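Intron-associated endonuclease 1 (Enterobacteria phage T4, PDB 1MK0) cuts DNA as the GIY-YIG homing endonuclease I-TevI of a phage T4 intron, here as its isolated catalytic domain with one engineered substitution. Local coordinates at residues Q7-V18 / I79-N90. The protein carries 1 engineered substitution. Residues are numbered along the deposited sequence; the frame is centred on the assembly and turned at random.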
ATOM      1  N   GLN A   7       0.244  -2.596  -4.777  1.00  8.52           N
ATOM      2  CA  GLN A   7       0.587  -1.186  -4.844  1.00  9.91           C
ATOM      3  C   GLN A   7      -0.712  -0.402  -4.988  1.00  9.71           C
ATOM      4  O   GLN A   7      -1.680  -0.884  -5.584  1.00 10.00           O
ATOM      5  CB  GLN A   7       1.503  -0.881  -6.039  1.00 10.54           C
ATOM      6  CG  GLN A   7       0.860  -1.098  -7.407  1.00 10.24           C
ATOM      7  CD  GLN A   7       1.739  -0.637  -8.562  1.00 13.41           C
ATOM      8  OE1 GLN A   7       1.403  -0.841  -9.730  1.00 20.06           O
ATOM      9  NE2 GLN A   7       2.862  -0.010  -8.242  1.00  9.94           N
ATOM     10  N   ILE A   8      -0.741   0.787  -4.394  1.00 10.07           N
ATOM     11  CA  ILE A   8      -1.883   1.687  -4.496  1.00  9.46           C
ATOM     12  C   ILE A   8      -1.245   2.891  -5.167  1.00  8.75           C
ATOM     13  O   ILE A   8      -0.394   3.555  -4.578  1.00 10.77           O
ATOM     14  CB  ILE A   8      -2.442   2.083  -3.111  1.00  8.97           C
ATOM     15  CG1 ILE A   8      -2.997   0.840  -2.407  1.00 10.54           C
ATOM     16  CG2 ILE A   8      -3.542   3.137  -3.276  1.00 10.59           C
ATOM     17  CD1 ILE A   8      -3.568   1.106  -1.027  1.00 14.50           C
ATOM     18  N   LYS A   9      -1.632   3.155  -6.410  1.00  9.31           N
ATOM     19  CA  LYS A   9      -1.036   4.247  -7.171  1.00 11.00           C
ATOM     20  C   LYS A   9      -1.942   5.446  -7.421  1.00 10.52           C
ATOM     21  O   LYS A   9      -3.090   5.305  -7.842  1.00 11.66           O
ATOM     22  CB  LYS A   9      -0.521   3.702  -8.510  1.00 13.46           C
ATOM     23  CG  LYS A   9       0.136   4.741  -9.408  1.00 16.86           C
ATOM     24  CD  LYS A   9       0.847   4.092 -10.596  1.00 22.02           C
ATOM     25  CE  LYS A   9      -0.111   3.310 -11.480  1.00 24.36           C
ATOM     26  NZ  LYS A   9       0.568   2.735 -12.678  1.00 27.70           N
ATOM     27  N   ASN A  10      -1.408   6.631  -7.151  1.00  9.93           N
ATOM     28  CA  ASN A  10      -2.143   7.869  -7.368  1.00 10.31           C
ATOM     29  C   ASN A  10      -2.113   8.107  -8.879  1.00 12.78           C
ATOM     30  O   ASN A  10      -1.039   8.237  -9.466  1.00 12.31           O
ATOM     31  CB  ASN A  10      -1.443   9.012  -6.633  1.00 11.80           C
ATOM     32  CG  ASN A  10      -2.216  10.312  -6.703  1.00 13.54           C
ATOM     33  OD1 ASN A  10      -2.728  10.686  -7.756  1.00 16.47           O
ATOM     34  ND2 ASN A  10      -2.294  11.013  -5.581  1.00 14.57           N
ATOM     35  N   THR A  11      -3.283   8.153  -9.508  1.00 13.57           N
ATOM     36  CA  THR A  11      -3.350   8.346 -10.956  1.00 14.91           C
ATOM     37  C   THR A  11      -3.000   9.758 -11.417  1.00 16.27           C
ATOM     38  O   THR A  11      -2.868  10.006 -12.619  1.00 17.91           O
ATOM     39  CB  THR A  11      -4.747   7.977 -11.506  1.00 14.54           C
ATOM     40  OG1 THR A  11      -5.739   8.836 -10.931  1.00 16.10           O
ATOM     41  CG2 THR A  11      -5.081   6.533 -11.172  1.00 15.26           C
ATOM     42  N   LEU A  12      -2.836  10.675 -10.471  1.00 16.90           N
ATOM     43  CA  LEU A  12      -2.505  12.057 -10.804  1.00 17.27           C
ATOM     44  C   LEU A  12      -1.001  12.309 -10.886  1.00 18.48           C
ATOM     45  O   LEU A  12      -0.555  13.169 -11.649  1.00 19.40           O
ATOM     46  CB  LEU A  12      -3.118  13.011  -9.773  1.00 18.78           C
ATOM     47  CG  LEU A  12      -4.631  12.943  -9.545  1.00 19.83           C
ATOM     48  CD1 LEU A  12      -5.035  13.995  -8.522  1.00 21.10           C
ATOM     49  CD2 LEU A  12      -5.368  13.169 -10.859  1.00 22.55           C
ATOM     50  N   ASN A  13      -0.217  11.562 -10.112  1.00 15.96           N
ATOM     51  CA  ASN A  13       1.233  11.751 -10.094  1.00 15.71           C
ATOM     52  C   ASN A  13       2.056  10.461 -10.137  1.00 15.40           C
ATOM     53  O   ASN A  13       3.281  10.504 -10.073  1.00 16.13           O
ATOM     54  CB  ASN A  13       1.629  12.546  -8.853  1.00 17.63           C
ATOM     55  CG  ASN A  13       1.091  11.931  -7.582  1.00 18.53           C
ATOM     56  OD1 ASN A  13       1.079  10.710  -7.433  1.00 18.00           O
ATOM     57  ND2 ASN A  13       0.645  12.771  -6.658  1.00 21.71           N
ATOM     58  N   ASN A  14       1.380   9.323 -10.233  1.00 15.11           N
ATOM     59  CA  ASN A  14       2.042   8.024 -10.296  1.00 16.26           C
ATOM     60  C   ASN A  14       2.797   7.584  -9.041  1.00 15.84           C
ATOM     61  O   ASN A  14       3.545   6.604  -9.082  1.00 15.88           O
ATOM     62  CB  ASN A  14       2.989   7.976 -11.498  1.00 18.66           C
ATOM     63  CG  ASN A  14       2.257   8.113 -12.813  1.00 22.25           C
ATOM     64  OD1 ASN A  14       1.327   7.360 -13.098  1.00 23.47           O
ATOM     65  ND2 ASN A  14       2.671   9.079 -13.624  1.00 24.75           N
ATOM     66  N   LYS A  15       2.616   8.299  -7.932  1.00 14.58           N
ATOM     67  CA  LYS A  15       3.273   7.913  -6.684  1.00 13.50           C
ATOM     68  C   LYS A  15       2.539   6.683  -6.155  1.00 11.32           C
ATOM     69  O   LYS A  15       1.331   6.553  -6.342  1.00 10.85           O
ATOM     70  CB  LYS A  15       3.200   9.045  -5.657  1.00 13.23           C
ATOM     71  CG  LYS A  15       4.080  10.239  -5.985  1.00 17.12           C
ATOM     72  CD  LYS A  15       3.944  11.319  -4.924  1.00 19.79           C
ATOM     73  CE  LYS A  15       4.809  12.529  -5.246  1.00 24.26           C
ATOM     74  NZ  LYS A  15       6.257  12.185  -5.286  1.00 27.65           N
ATOM     75  N   VAL A  16       3.258   5.781  -5.497  1.00 10.60           N
ATOM     76  CA  VAL A  16       2.619   4.573  -4.987  1.00  9.77           C
ATOM     77  C   VAL A  16       2.853   4.262  -3.517  1.00  8.76           C
ATOM     78  O   VAL A  16       3.777   4.768  -2.882  1.00  9.54           O
ATOM     79  CB  VAL A  16       3.059   3.313  -5.777  1.00 11.64           C
ATOM     80  CG1 VAL A  16       2.891   3.535  -7.271  1.00 14.62           C
ATOM     81  CG2 VAL A  16       4.500   2.963  -5.434  1.00 11.25           C
ATOM     82  N   TYR A  17       1.983   3.404  -3.000  1.00  8.72           N
ATOM     83  CA  TYR A  17       2.042   2.912  -1.634  1.00  7.00           C
ATOM     84  C   TYR A  17       2.156   1.403  -1.828  1.00  8.90           C
ATOM     85  O   TYR A  17       1.329   0.806  -2.518  1.00  9.77           O
ATOM     86  CB  TYR A  17       0.742   3.226  -0.893  1.00  8.61           C
ATOM     87  CG  TYR A  17       0.672   2.652   0.506  1.00  7.95           C
ATOM     88  CD1 TYR A  17       1.181   3.357   1.593  1.00  9.14           C
ATOM     89  CD2 TYR A  17       0.092   1.402   0.741  1.00  7.85           C
ATOM     90  CE1 TYR A  17       1.113   2.837   2.888  1.00 10.55           C
ATOM     91  CE2 TYR A  17       0.021   0.869   2.037  1.00 10.46           C
ATOM     92  CZ  TYR A  17       0.533   1.596   3.101  1.00  9.19           C
ATOM     93  OH  TYR A  17       0.455   1.102   4.387  1.00 11.58           O
ATOM     94  N   VAL A  18       3.183   0.795  -1.247  1.00  7.97           N
ATOM     95  CA  VAL A  18       3.375  -0.647  -1.355  1.00  7.87           C
ATOM     96  C   VAL A  18       2.952  -1.308  -0.049  1.00  8.34           C
ATOM     97  O   VAL A  18       3.308  -0.850   1.029  1.00  8.70           O
ATOM     98  CB  VAL A  18       4.855  -0.997  -1.633  1.00  6.79           C
ATOM     99  CG1 VAL A  18       5.055  -2.511  -1.555  1.00  8.10           C
ATOM    100  CG2 VAL A  18       5.264  -0.480  -3.009  1.00  8.86           C
ATOM    101  N   ILE A  79       9.233  -1.900  -2.084  1.00  9.72           N
ATOM    102  CA  ILE A  79       9.298  -0.540  -1.552  1.00  9.65           C
ATOM    103  C   ILE A  79      10.553   0.137  -2.094  1.00 11.98           C
ATOM    104  O   ILE A  79      10.525   1.298  -2.493  1.00 11.91           O
ATOM    105  CB  ILE A  79       9.351  -0.539  -0.009  1.00  7.92           C
ATOM    106  CG1 ILE A  79       7.979  -0.904   0.558  1.00  8.34           C
ATOM    107  CG2 ILE A  79       9.784   0.833   0.506  1.00  9.20           C
ATOM    108  CD1 ILE A  79       7.976  -1.089   2.063  1.00  9.08           C
ATOM    109  N   LYS A  80      11.656  -0.605  -2.118  1.00 12.32           N
ATOM    110  CA  LYS A  80      12.913  -0.067  -2.614  1.00 13.38           C
ATOM    111  C   LYS A  80      12.897   0.021  -4.139  1.00 13.72           C
ATOM    112  O   LYS A  80      13.323   1.020  -4.718  1.00 13.16           O
ATOM    113  CB  LYS A  80      14.072  -0.952  -2.152  1.00 16.12           C
ATOM    114  CG  LYS A  80      15.449  -0.407  -2.494  1.00 19.80           C
ATOM    115  CD  LYS A  80      16.539  -1.241  -1.844  1.00 22.59           C
ATOM    116  CE  LYS A  80      17.914  -0.650  -2.100  1.00 24.08           C
ATOM    117  NZ  LYS A  80      18.973  -1.423  -1.393  1.00 26.77           N
ATOM    118  N   GLU A  81      12.396  -1.025  -4.784  1.00 13.10           N
ATOM    119  CA  GLU A  81      12.338  -1.072  -6.240  1.00 14.40           C
ATOM    120  C   GLU A  81      11.537   0.092  -6.810  1.00 13.62           C
ATOM    121  O   GLU A  81      11.928   0.700  -7.811  1.00 14.94           O
ATOM    122  CB  GLU A  81      11.713  -2.395  -6.691  1.00 15.50           C
ATOM    123  CG  GLU A  81      11.721  -2.619  -8.194  1.00 16.73           C
ATOM    124  CD  GLU A  81      13.112  -2.881  -8.749  1.00 18.63           C
ATOM    125  OE1 GLU A  81      13.238  -3.010  -9.985  1.00 20.16           O
ATOM    126  OE2 GLU A  81      14.077  -2.964  -7.957  1.00 20.01           O
ATOM    127  N   LEU A  82      10.418   0.406  -6.162  1.00 13.66           N
ATOM    128  CA  LEU A  82       9.549   1.483  -6.610  1.00 12.53           C
ATOM    129  C   LEU A  82       9.824   2.802  -5.893  1.00 11.97           C
ATOM    130  O   LEU A  82       9.108   3.784  -6.096  1.00 13.98           O
ATOM    131  CB  LEU A  82       8.082   1.077  -6.430  1.00 10.58           C
ATOM    132  CG  LEU A  82       7.694  -0.246  -7.104  1.00 10.42           C
ATOM    133  CD1 LEU A  82       6.204  -0.497  -6.915  1.00 11.62           C
ATOM    134  CD2 LEU A  82       8.037  -0.195  -8.586  1.00 12.88           C
ATOM    135  N   ASN A  83      10.862   2.814  -5.061  1.00 12.20           N
ATOM    136  CA  ASN A  83      11.261   4.018  -4.326  1.00 12.90           C
ATOM    137  C   ASN A  83      10.036   4.663  -3.678  1.00 12.75           C
ATOM    138  O   ASN A  83       9.862   5.882  -3.725  1.00 10.55           O
ATOM    139  CB  ASN A  83      11.926   4.992  -5.307  1.00 15.87           C
ATOM    140  CG  ASN A  83      12.621   6.140  -4.614  1.00 20.06           C
ATOM    141  OD1 ASN A  83      13.352   5.942  -3.644  1.00 20.26           O
ATOM    142  ND2 ASN A  83      12.413   7.352  -5.120  1.00 23.81           N
ATOM    143  N   SER A  84       9.206   3.835  -3.048  1.00 10.94           N
ATOM    144  CA  SER A  84       7.965   4.305  -2.441  1.00 10.69           C
ATOM    145  C   SER A  84       8.053   5.039  -1.106  1.00 10.22           C
ATOM    146  O   SER A  84       7.029   5.415  -0.541  1.00 11.78           O
ATOM    147  CB  SER A  84       6.971   3.141  -2.328  1.00 10.20           C
ATOM    148  OG  SER A  84       7.389   2.189  -1.366  1.00  9.68           O
ATOM    149  N   LYS A  85       9.262   5.242  -0.593  1.00 10.87           N
ATOM    150  CA  LYS A  85       9.417   5.986   0.653  1.00 10.96           C
ATOM    151  C   LYS A  85       9.768   7.420   0.262  1.00 12.55           C
ATOM    152  O   LYS A  85       9.046   8.364   0.582  1.00 11.75           O
ATOM    153  CB  LYS A  85      10.520   5.364   1.514  1.00 12.11           C
ATOM    154  CG  LYS A  85      10.148   3.983   2.040  1.00 13.89           C
ATOM    155  CD  LYS A  85      11.361   3.159   2.446  1.00 21.61           C
ATOM    156  CE  LYS A  85      12.085   3.742   3.632  1.00 22.56           C
ATOM    157  NZ  LYS A  85      13.174   2.830   4.079  1.00 24.75           N
ATOM    158  N   ILE A  86      10.866   7.577  -0.465  1.00 12.92           N
ATOM    159  CA  ILE A  86      11.299   8.893  -0.913  1.00 12.87           C
ATOM    160  C   ILE A  86      10.305   9.505  -1.903  1.00 14.31           C
ATOM    161  O   ILE A  86       9.976  10.689  -1.808  1.00 15.28           O
ATOM    162  CB  ILE A  86      12.687   8.807  -1.583  1.00 12.21           C
ATOM    163  CG1 ILE A  86      13.732   8.410  -0.543  1.00 14.81           C
ATOM    164  CG2 ILE A  86      13.043  10.133  -2.248  1.00 13.34           C
ATOM    165  CD1 ILE A  86      15.104   8.134  -1.130  1.00 15.38           C
ATOM    166  N   ASN A  87       9.822   8.693  -2.839  1.00 13.77           N
ATOM    167  CA  ASN A  87       8.894   9.163  -3.863  1.00 14.87           C
ATOM    168  C   ASN A  87       7.533   8.476  -3.813  1.00 14.29           C
ATOM    169  O   ASN A  87       6.853   8.353  -4.831  1.00 16.88           O
ATOM    170  CB  ASN A  87       9.522   8.963  -5.250  1.00 17.33           C
ATOM    171  CG  ASN A  87       8.656   9.508  -6.370  1.00 20.90           C
ATOM    172  OD1 ASN A  87       8.257  10.672  -6.349  1.00 22.81           O
ATOM    173  ND2 ASN A  87       8.362   8.667  -7.358  1.00 23.44           N
ATOM    174  N   GLY A  88       7.130   8.038  -2.628  1.00 10.57           N
ATOM    175  CA  GLY A  88       5.851   7.367  -2.504  1.00 10.28           C
ATOM    176  C   GLY A  88       5.146   7.660  -1.198  1.00  9.35           C
ATOM    177  O   GLY A  88       5.466   8.631  -0.511  1.00 10.89           O
ATOM    178  N   TYR A  89       4.200   6.798  -0.838  1.00  8.24           N
ATOM    179  CA  TYR A  89       3.426   6.999   0.377  1.00  8.54           C
ATOM    180  C   TYR A  89       3.827   6.152   1.579  1.00  9.19           C
ATOM    181  O   TYR A  89       3.232   6.286   2.643  1.00  8.58           O
ATOM    182  CB  TYR A  89       1.941   6.793   0.072  1.00  9.03           C
ATOM    183  CG  TYR A  89       1.421   7.744  -0.979  1.00  9.08           C
ATOM    184  CD1 TYR A  89       1.072   7.289  -2.249  1.00  9.91           C
ATOM    185  CD2 TYR A  89       1.311   9.109  -0.715  1.00  9.14           C
ATOM    186  CE1 TYR A  89       0.628   8.167  -3.229  1.00 10.94           C
ATOM    187  CE2 TYR A  89       0.866   9.997  -1.691  1.00 10.61           C
ATOM    188  CZ  TYR A  89       0.529   9.518  -2.944  1.00 12.37           C
ATOM    189  OH  TYR A  89       0.096  10.388  -3.917  1.00 12.38           O
ATOM    190  N   ASN A  90       4.819   5.279   1.425  1.00  8.35           N
ATOM    191  CA  ASN A  90       5.252   4.463   2.556  1.00  7.98           C
ATOM    192  C   ASN A  90       6.086   5.317   3.501  1.00  9.07           C
ATOM    193  O   ASN A  90       6.935   6.088   3.056  1.00 10.14           O
ATOM    194  CB  ASN A  90       6.077   3.267   2.081  1.00  9.40           C
ATOM    195  CG  ASN A  90       5.234   2.235   1.371  1.00  7.98           C
ATOM    196  OD1 ASN A  90       5.061   2.288   0.153  1.00  9.47           O
ATOM    197  ND2 ASN A  90       4.687   1.297   2.133  1.00 10.29           N
TER
HETATM  198  O   HOH W   1       0.550  13.052  -3.485  1.00 19.65           O
HETATM  199  O   HOH W   2       5.683   9.726  -9.226  1.00 33.77           O
HETATM  200  O   HOH W   3       6.143   6.061  -5.706  1.00 18.85           O
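Asn90 pairs its side-chain amide with both N and O of Val18, much as a backbone amide would. Val18 N reaches Asn90 OD1 at 2.8 Å, nearly straight and on a lone pair; Asn90 ND2 returns a 2.8 Å bond to Val18 O. The paired bonds fix which way round the amide sits, and Ser84 OG is a second donor to OD1, from above the carbonyl plane. ND2 also lies over one face of the Tyr17 ring, whose plane is within 9° of the amide. One residue earlier, Tyr89 N binds Val16 O at 2.9 Å. With CG anti to its carbonyl carbon (chi1 -60°), Tyr89 runs back along the hairpin, ring edge near Lys15 O, to place OH 3.0 Å from Asn10 ND2. That bond is bent, 139° at the hydrogen. Asn10 OD1 meanwhile accepts from Leu12 N in an Asx turn. Lys15 NZ bonds Asn87 OD1 at 2.7 Å. Leu82 CD1 packs on Val16 CG2 and Val18 CG2 where the helix ends in a Schellman motif. The loop after helix 68-81 is thus tied to hairpin 4-10/16-21, which carries the GIY-YIG tyrosines Tyr6 and Tyr17, bordering edge strand 16-21, while helix 43-52 meets Tyr89 through Lys44 and Leu45.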